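Local coordinates for protein polynucleotide 5'-triphosphatase (Acanthamoeba polyphaga mimivirus, PDB 3BGY) that removes the terminal phosphate from the 5'-triphosphate end of mRNA, as the metal-dependent RNA triphosphatase domain of the viral mRNA-capping enzyme, at residues L72-I77 with G95-K100; F89-I94 with Y172-R177; Y84-F89 with V114-S119. One frame throughout, in Å; residues are numbered along the deposited sequence.

Contact 1 of 3, residues L72-I77 with G95-K100; sequences LDISLI and GEFITK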
# COMPACT_ATOMS: atom_id res chain seq x y z
N LEU A 72 4.66 -4.41 -10.27
CA LEU A 72 4.54 -5.74 -9.69
C LEU A 72 5.18 -5.77 -8.29
O LEU A 72 6.37 -5.44 -8.13
CB LEU A 72 5.25 -6.78 -10.59
CG LEU A 72 5.28 -8.20 -10.03
CD1 LEU A 72 3.90 -8.77 -9.95
CD2 LEU A 72 6.20 -9.10 -10.85
N ASP A 73 4.39 -6.13 -7.28
CA ASP A 73 4.89 -6.28 -5.90
C ASP A 73 5.20 -7.74 -5.64
O ASP A 73 4.35 -8.60 -5.86
CB ASP A 73 3.83 -5.89 -4.86
CG ASP A 73 3.81 -4.43 -4.54
OD1 ASP A 73 4.71 -3.70 -4.99
OD2 ASP A 73 2.91 -4.00 -3.80
N ILE A 74 6.39 -8.01 -5.11
CA ILE A 74 6.78 -9.38 -4.77
C ILE A 74 7.05 -9.31 -3.29
O ILE A 74 7.95 -8.61 -2.83
CB ILE A 74 8.05 -9.86 -5.53
CG1 ILE A 74 7.84 -9.79 -7.04
CG2 ILE A 74 8.32 -11.34 -5.21
CD1 ILE A 74 8.47 -8.58 -7.67
N SER A 75 6.21 -9.99 -2.52
CA SER A 75 6.37 -9.97 -1.08
C SER A 75 6.90 -11.29 -0.55
O SER A 75 6.34 -12.35 -0.85
CB SER A 75 5.03 -9.72 -0.40
OG SER A 75 4.49 -8.46 -0.77
N LEU A 76 7.98 -11.21 0.23
CA LEU A 76 8.54 -12.40 0.90
C LEU A 76 7.99 -12.35 2.30
O LEU A 76 8.25 -11.39 3.03
CB LEU A 76 10.06 -12.39 0.94
CG LEU A 76 10.79 -12.21 -0.37
CD1 LEU A 76 12.28 -12.29 -0.04
CD2 LEU A 76 10.41 -13.28 -1.41
N ILE A 77 7.22 -13.37 2.66
CA ILE A 77 6.56 -13.44 3.97
C ILE A 77 7.27 -14.44 4.86
O ILE A 77 7.28 -15.63 4.60
CB ILE A 77 5.07 -13.78 3.80
CG1 ILE A 77 4.43 -12.80 2.81
CG2 ILE A 77 4.32 -13.69 5.17
CD1 ILE A 77 3.19 -13.33 2.14
N GLY A 95 8.36 -7.94 -17.09
CA GLY A 95 8.24 -8.98 -18.11
C GLY A 95 9.37 -9.97 -18.05
O GLY A 95 9.16 -11.18 -18.16
N GLU A 96 10.58 -9.46 -17.79
CA GLU A 96 11.79 -10.27 -17.68
C GLU A 96 11.75 -11.16 -16.46
O GLU A 96 12.13 -12.33 -16.52
CB GLU A 96 13.04 -9.40 -17.66
CG GLU A 96 13.46 -8.91 -19.03
CD GLU A 96 14.81 -8.23 -19.02
OE1 GLU A 96 15.75 -8.77 -18.39
OE2 GLU A 96 14.94 -7.16 -19.65
N PHE A 97 11.22 -10.62 -15.36
CA PHE A 97 11.09 -11.36 -14.11
C PHE A 97 10.11 -12.53 -14.31
O PHE A 97 10.42 -13.65 -13.91
CB PHE A 97 10.60 -10.43 -12.99
CG PHE A 97 10.31 -11.14 -11.69
CD1 PHE A 97 11.35 -11.45 -10.80
CD2 PHE A 97 9.00 -11.54 -11.37
CE1 PHE A 97 11.08 -12.17 -9.60
CE2 PHE A 97 8.72 -12.26 -10.18
CZ PHE A 97 9.76 -12.58 -9.30
N ILE A 98 8.94 -12.24 -14.88
CA ILE A 98 7.91 -13.26 -15.11
C ILE A 98 8.40 -14.39 -16.02
O ILE A 98 8.27 -15.55 -15.67
CB ILE A 98 6.59 -12.65 -15.66
CG1 ILE A 98 5.96 -11.75 -14.58
CG2 ILE A 98 5.58 -13.76 -16.10
CD1 ILE A 98 4.79 -10.93 -15.06
N THR A 99 8.99 -14.04 -17.17
CA THR A 99 9.49 -15.04 -18.11
C THR A 99 10.62 -15.89 -17.53
O THR A 99 10.60 -17.12 -17.67
CB THR A 99 9.95 -14.41 -19.46
OG1 THR A 99 10.94 -13.41 -19.22
CG2 THR A 99 8.78 -13.79 -20.19
N LYS A 100 11.54 -15.24 -16.81
CA LYS A 100 12.69 -15.93 -16.20
C LYS A 100 12.33 -16.80 -14.99
O LYS A 100 12.81 -17.93 -14.88
CB LYS A 100 13.78 -14.93 -15.80
CG LYS A 100 15.11 -15.57 -15.35
CD LYS A 100 16.21 -14.55 -15.07
CE LYS A 100 17.52 -15.26 -14.68
NZ LYS A 100 18.65 -14.32 -14.44

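Contact 2 of 3, residues F89-I94 with Y172-R177; sequences FNQEQI and YRYKTR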
# COMPACT_ATOMS: atom_id res chain seq x y z
N PHE A 89 8.82 -1.29 -10.95
CA PHE A 89 8.08 -0.30 -11.74
C PHE A 89 8.44 -0.27 -13.22
O PHE A 89 7.71 0.29 -14.03
CB PHE A 89 8.27 1.11 -11.15
CG PHE A 89 7.56 1.32 -9.84
CD1 PHE A 89 8.19 0.97 -8.63
CD2 PHE A 89 6.27 1.89 -9.80
CE1 PHE A 89 7.54 1.19 -7.39
CE2 PHE A 89 5.62 2.12 -8.56
CZ PHE A 89 6.26 1.77 -7.36
N ASN A 90 9.58 -0.85 -13.57
CA ASN A 90 9.99 -0.86 -14.98
C ASN A 90 9.27 -2.02 -15.70
O ASN A 90 9.47 -3.17 -15.35
CB ASN A 90 11.51 -0.98 -15.06
CG ASN A 90 12.01 -1.01 -16.48
OD1 ASN A 90 12.03 -2.06 -17.11
ND2 ASN A 90 12.39 0.15 -17.00
N GLN A 91 8.45 -1.70 -16.71
CA GLN A 91 7.66 -2.72 -17.43
C GLN A 91 8.45 -3.81 -18.13
O GLN A 91 8.03 -4.97 -18.12
CB GLN A 91 6.66 -2.06 -18.39
CG GLN A 91 5.83 -0.91 -17.78
CD GLN A 91 5.02 -1.33 -16.56
OE1 GLN A 91 4.15 -2.20 -16.64
NE2 GLN A 91 5.34 -0.74 -15.40
N GLU A 92 9.63 -3.47 -18.66
CA GLU A 92 10.50 -4.44 -19.31
C GLU A 92 11.06 -5.42 -18.26
O GLU A 92 11.08 -6.63 -18.48
CB GLU A 92 11.63 -3.72 -20.06
CG GLU A 92 12.51 -4.64 -20.92
CD GLU A 92 13.47 -3.89 -21.84
OE1 GLU A 92 13.58 -2.64 -21.76
OE2 GLU A 92 14.13 -4.56 -22.66
N GLN A 93 11.39 -4.89 -17.07
CA GLN A 93 11.93 -5.67 -15.95
C GLN A 93 10.87 -6.63 -15.38
O GLN A 93 11.19 -7.77 -15.01
CB GLN A 93 12.48 -4.74 -14.86
CG GLN A 93 13.13 -5.48 -13.68
CD GLN A 93 14.05 -4.61 -12.85
OE1 GLN A 93 13.90 -3.39 -12.78
NE2 GLN A 93 15.03 -5.25 -12.21
N ILE A 94 9.61 -6.17 -15.34
CA ILE A 94 8.46 -6.98 -14.86
C ILE A 94 8.31 -8.20 -15.79
O ILE A 94 8.25 -9.34 -15.31
CB ILE A 94 7.13 -6.16 -14.86
CG1 ILE A 94 7.17 -5.04 -13.82
CG2 ILE A 94 5.90 -7.09 -14.55
CD1 ILE A 94 6.06 -4.00 -13.96
N TYR A 172 2.40 -12.40 -4.91
CA TYR A 172 2.55 -11.50 -6.06
C TYR A 172 1.32 -10.65 -6.23
O TYR A 172 0.20 -11.15 -6.11
CB TYR A 172 2.75 -12.29 -7.35
CG TYR A 172 3.91 -13.24 -7.26
CD1 TYR A 172 5.22 -12.79 -7.52
CD2 TYR A 172 3.72 -14.58 -6.84
CE1 TYR A 172 6.31 -13.65 -7.37
CE2 TYR A 172 4.85 -15.46 -6.67
CZ TYR A 172 6.12 -14.97 -6.95
OH TYR A 172 7.21 -15.78 -6.82
N ARG A 173 1.52 -9.35 -6.40
CA ARG A 173 0.39 -8.45 -6.64
C ARG A 173 0.77 -7.54 -7.78
O ARG A 173 1.74 -6.81 -7.67
CB ARG A 173 0.04 -7.62 -5.40
CG ARG A 173 -0.61 -8.45 -4.30
CD ARG A 173 -1.04 -7.62 -3.12
NE ARG A 173 -1.74 -8.47 -2.15
CZ ARG A 173 -1.68 -8.32 -0.83
NH1 ARG A 173 -0.96 -7.35 -0.28
NH2 ARG A 173 -2.30 -9.20 -0.05
N TYR A 174 0.01 -7.62 -8.87
CA TYR A 174 0.23 -6.75 -10.02
C TYR A 174 -0.79 -5.64 -9.82
O TYR A 174 -2.02 -5.88 -9.77
CB TYR A 174 -0.01 -7.46 -11.35
CG TYR A 174 0.35 -6.57 -12.53
CD1 TYR A 174 1.67 -6.17 -12.75
CD2 TYR A 174 -0.65 -6.07 -13.40
CE1 TYR A 174 2.00 -5.28 -13.80
CE2 TYR A 174 -0.33 -5.17 -14.46
CZ TYR A 174 1.00 -4.79 -14.65
OH TYR A 174 1.29 -3.93 -15.69
N LYS A 175 -0.29 -4.41 -9.79
CA LYS A 175 -1.15 -3.26 -9.50
C LYS A 175 -1.15 -2.14 -10.50
O LYS A 175 -0.11 -1.85 -11.09
CB LYS A 175 -0.66 -2.67 -8.18
CG LYS A 175 -0.88 -3.57 -6.95
CD LYS A 175 -0.40 -2.89 -5.68
CE LYS A 175 -0.65 -3.75 -4.47
NZ LYS A 175 -0.27 -3.04 -3.21
N THR A 176 -2.33 -1.52 -10.69
CA THR A 176 -2.47 -0.31 -11.51
C THR A 176 -3.00 0.66 -10.46
O THR A 176 -4.16 0.55 -10.03
CB THR A 176 -3.42 -0.46 -12.72
OG1 THR A 176 -2.88 -1.44 -13.61
CG2 THR A 176 -3.54 0.89 -13.48
N ARG A 177 -2.17 1.63 -10.14
CA ARG A 177 -2.51 2.59 -9.12
C ARG A 177 -2.64 3.99 -9.67
O ARG A 177 -2.01 4.34 -10.67
CB ARG A 177 -1.42 2.55 -8.04
CG ARG A 177 -1.62 3.43 -6.78
CD ARG A 177 -0.45 3.30 -5.82
NE ARG A 177 0.82 3.71 -6.42
CZ ARG A 177 2.02 3.59 -5.83
NH1 ARG A 177 2.13 3.08 -4.62
NH2 ARG A 177 3.10 4.01 -6.46

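Contact 3 of 3, residues Y84-F89 with V114-S119; sequences YRVSLF and VSLDPS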
# COMPACT_ATOMS: atom_id res chain seq x y z
N TYR A 84 9.25 -8.68 3.47
CA TYR A 84 10.31 -7.97 2.72
C TYR A 84 9.67 -7.86 1.34
O TYR A 84 9.41 -8.88 0.68
CB TYR A 84 11.61 -8.82 2.64
CG TYR A 84 12.78 -8.06 2.01
CD1 TYR A 84 13.62 -7.25 2.78
CD2 TYR A 84 13.05 -8.20 0.64
CE1 TYR A 84 14.75 -6.60 2.19
CE2 TYR A 84 14.16 -7.56 0.03
CZ TYR A 84 14.99 -6.77 0.82
OH TYR A 84 16.08 -6.16 0.24
N ARG A 85 9.32 -6.64 0.94
CA ARG A 85 8.63 -6.43 -0.33
C ARG A 85 9.38 -5.59 -1.36
O ARG A 85 9.86 -4.51 -1.04
CB ARG A 85 7.26 -5.77 -0.07
CG ARG A 85 6.37 -5.55 -1.32
CD ARG A 85 5.14 -4.73 -0.96
NE ARG A 85 5.49 -3.36 -0.60
CZ ARG A 85 4.61 -2.45 -0.17
NH1 ARG A 85 3.32 -2.75 -0.06
NH2 ARG A 85 5.02 -1.23 0.14
N VAL A 86 9.46 -6.10 -2.58
CA VAL A 86 10.09 -5.39 -3.67
C VAL A 86 9.00 -4.98 -4.68
O VAL A 86 8.17 -5.81 -5.07
CB VAL A 86 11.15 -6.26 -4.38
CG1 VAL A 86 11.59 -5.63 -5.68
CG2 VAL A 86 12.33 -6.45 -3.46
N SER A 87 8.98 -3.71 -5.08
CA SER A 87 8.03 -3.24 -6.09
C SER A 87 8.83 -2.93 -7.36
O SER A 87 9.73 -2.10 -7.31
CB SER A 87 7.32 -1.97 -5.62
OG SER A 87 6.71 -2.17 -4.36
N LEU A 88 8.47 -3.58 -8.46
CA LEU A 88 9.14 -3.38 -9.76
C LEU A 88 8.28 -2.47 -10.61
O LEU A 88 7.17 -2.85 -10.99
CB LEU A 88 9.35 -4.72 -10.45
CG LEU A 88 10.22 -5.75 -9.72
CD1 LEU A 88 10.31 -7.03 -10.55
CD2 LEU A 88 11.63 -5.17 -9.48
N PHE A 89 8.82 -1.29 -10.95
CA PHE A 89 8.08 -0.30 -11.74
C PHE A 89 8.44 -0.27 -13.22
O PHE A 89 7.71 0.29 -14.03
CB PHE A 89 8.27 1.11 -11.15
CG PHE A 89 7.56 1.32 -9.84
CD1 PHE A 89 8.19 0.97 -8.63
CD2 PHE A 89 6.27 1.89 -9.80
CE1 PHE A 89 7.54 1.19 -7.39
CE2 PHE A 89 5.62 2.12 -8.56
CZ PHE A 89 6.26 1.77 -7.36
N VAL A 114 16.05 -10.71 -2.49
CA VAL A 114 16.91 -10.06 -1.49
C VAL A 114 18.26 -9.57 -2.07
O VAL A 114 18.96 -8.81 -1.40
CB VAL A 114 17.16 -10.92 -0.20
CG1 VAL A 114 15.84 -11.21 0.50
CG2 VAL A 114 17.93 -12.21 -0.51
N SER A 115 18.57 -9.97 -3.30
CA SER A 115 19.83 -9.55 -3.95
C SER A 115 19.69 -8.21 -4.65
O SER A 115 20.70 -7.55 -4.92
CB SER A 115 20.30 -10.61 -4.97
OG SER A 115 19.66 -10.46 -6.24
N LEU A 116 18.45 -7.81 -4.95
CA LEU A 116 18.19 -6.56 -5.63
C LEU A 116 18.56 -5.33 -4.84
O LEU A 116 18.36 -5.25 -3.64
CB LEU A 116 16.71 -6.45 -6.07
CG LEU A 116 16.20 -7.37 -7.19
CD1 LEU A 116 14.71 -7.14 -7.42
CD2 LEU A 116 16.97 -7.09 -8.49
N ASP A 117 19.18 -4.39 -5.56
CA ASP A 117 19.57 -3.11 -5.01
C ASP A 117 18.43 -2.14 -5.34
O ASP A 117 17.85 -2.23 -6.43
CB ASP A 117 20.86 -2.61 -5.66
CG ASP A 117 22.10 -3.33 -5.15
OD1 ASP A 117 22.15 -3.65 -3.95
OD2 ASP A 117 23.02 -3.54 -5.96
N PRO A 118 18.07 -1.24 -4.41
CA PRO A 118 17.00 -0.27 -4.64
C PRO A 118 17.43 0.82 -5.61
O PRO A 118 18.63 1.12 -5.73
CB PRO A 118 16.75 0.29 -3.25
CG PRO A 118 18.10 0.15 -2.58
CD PRO A 118 18.56 -1.17 -3.02
N SER A 119 16.47 1.33 -6.37
CA SER A 119 16.69 2.39 -7.35
C SER A 119 15.32 3.06 -7.51
O SER A 119 14.35 2.65 -6.84
CB SER A 119 17.14 1.80 -8.68
OG SER A 119 16.12 0.99 -9.24
O HOH W 1 16.58 -6.50 -2.12

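Contact 1 of 3, residues L72-I77 with G95-K100
Phe-97 makes all the close contacts of the helical segment 95-100 with the strand segment 72-77. They are apolar, and no hydrogen bond joins the two segments. Leu-72 brings its CD2 methyl up to the ring obliquely, 3.8 Å from CD2 of Phe-97. The two side chains cross at about a right angle. Ile-74 lies nearer the far end of the ring, with its CG1 4.1 Å from CZ of Phe-97. The CD1 methyl of Ile-74 sits over one face of that ring. Here the two side chains run past each other in opposite directions. Phe-97 reaches the strand because its CG is opposite the backbone N (chi1 175°), which carries the ring away from the helix.

This is the outer wall of the tunnel triphosphatase barrel, with helix 91-101 packed on strand 66-77. Leu-72 and Ile-74 point to the helix. Asp-73, between them, points to the other side of the sheet, consistent with the polar interior of such a tunnel.

The polar contacts of Asp-73 accordingly lie away from the helix. Its OD1 is hydrogen-bonded to OG of Ser-87. Its OD2 makes long, weak ion pairs with Lys-175 and Arg-85. On the helix side, Phe-101 and Ile-199 also pack against Phe-97, and Leu-202 touches Leu-72.

Contact 2 of 3, residues F89-I94 with Y172-R177
The amide nitrogen NE2 of Gln-91 is gripped by two backbone carbonyls, while the OE1 end of the same amide faces Tyr-174. One carbonyl belongs to Phe-89, with NE2 of Gln-91 2.9 Å from O of Phe-89. This bond is bent, and the donor stands 51° out of the carbonyl plane. The other acceptor is O of Asn-70, on strand 66-77. A bend at chi2 folds the Gln-91 chain back toward Phe-89. Together the two bonds restrict rotation of the amide. OE1 of Gln-91 is 3.5 Å from OH of Tyr-174. At this length it is a weak hydrogen bond at most, and the hydroxyl proton may instead go to another acceptor. The two side chains cross at about a right angle.

The contact joins the start of helix 91-101 to strand 169-183 of the tunnel triphosphatase barrel. Asn-90 is the N-cap of this helix. Its OD1 accepts from N of Gln-93 at 2.9 Å, with the donor in the carbonyl plane. One turn into the helix, Ile-94 is buried. Its CD1 methyl comes to the edge of the Tyr-174 ring, 4.3 Å from CE1 of Tyr-174. The tyrosine CG lies opposite its backbone N (chi1 -175°), and the ring extends from the strand toward the helix.

At the loop end, Phe-89 meets Arg-177. NH2 of Arg-177 lies at the ring edge, 3.8 Å from CE2 of Phe-89. The ring and guanidinium planes are 37° apart. Arg-177 was modelled in two conformers, so this approach is doubtful in detail. Tyr-71 of strand 66-77 stacks on the Phe-89 ring and also touches Arg-177.

Contact 3 of 3, residues Y84-F89 with V114-S119
Tyr-84 holds its CG opposite the backbone N (chi1 -173°), which sends the ring from the strand toward Val-114. Leu-116 has its CG opposite the carbonyl carbon (chi1 -69°), and its CD1 methyl turns to the strand. CG1 of Val-114 lies over one face of the Tyr-84 ring, 4.0 Å from CE2 of Tyr-84. The backbone is close too, with CA of Val-114 also 4.0 Å from that CE2. Farther along, CD1 of Leu-116 is 3.9 Å from CG1 of Val-86. The same methyl is 4.2 Å from CD2 of Leu-88. Leu-116 crosses both strand side chains at about a right angle.

Strand 83-88 belongs to the wall of the triphosphatase barrel. Helix 106-115 and the loop that follows cover its outer side.

One water adds a polar link at the edge of this apolar patch. It donates to O of Leu-116 at 2.7 Å and lies in the plane of the Tyr-84 ring. Its 2.4 Å distance to OH of Tyr-84 is too short to trust in detail. Lys-161 NZ also bonds to O of Leu-116 and to O of Val-114.

How the contacts relate
Contacts 1 and 3 are buried, while contact 2 lies at the surface. Contacts 1 and 2 both use helix 91-101, on the neighbouring strands 66-77 and 169-183. Contact 3 uses helix 106-115 and the loop after it, on strand 83-88 at the other side of strand 66-77. Phe-89 ends the strand segment of contact 3 but touches only in contact 2, where strand 83-88 leads into helix 91-101. Contact 1 is purely apolar. Contact 3 is mainly apolar, with a water at its edge. Contact 2 mixes polar and aromatic groups. Backbone bonds join the strands, as from Asp-73 to Arg-173 and from Leu-76 to Tyr-84.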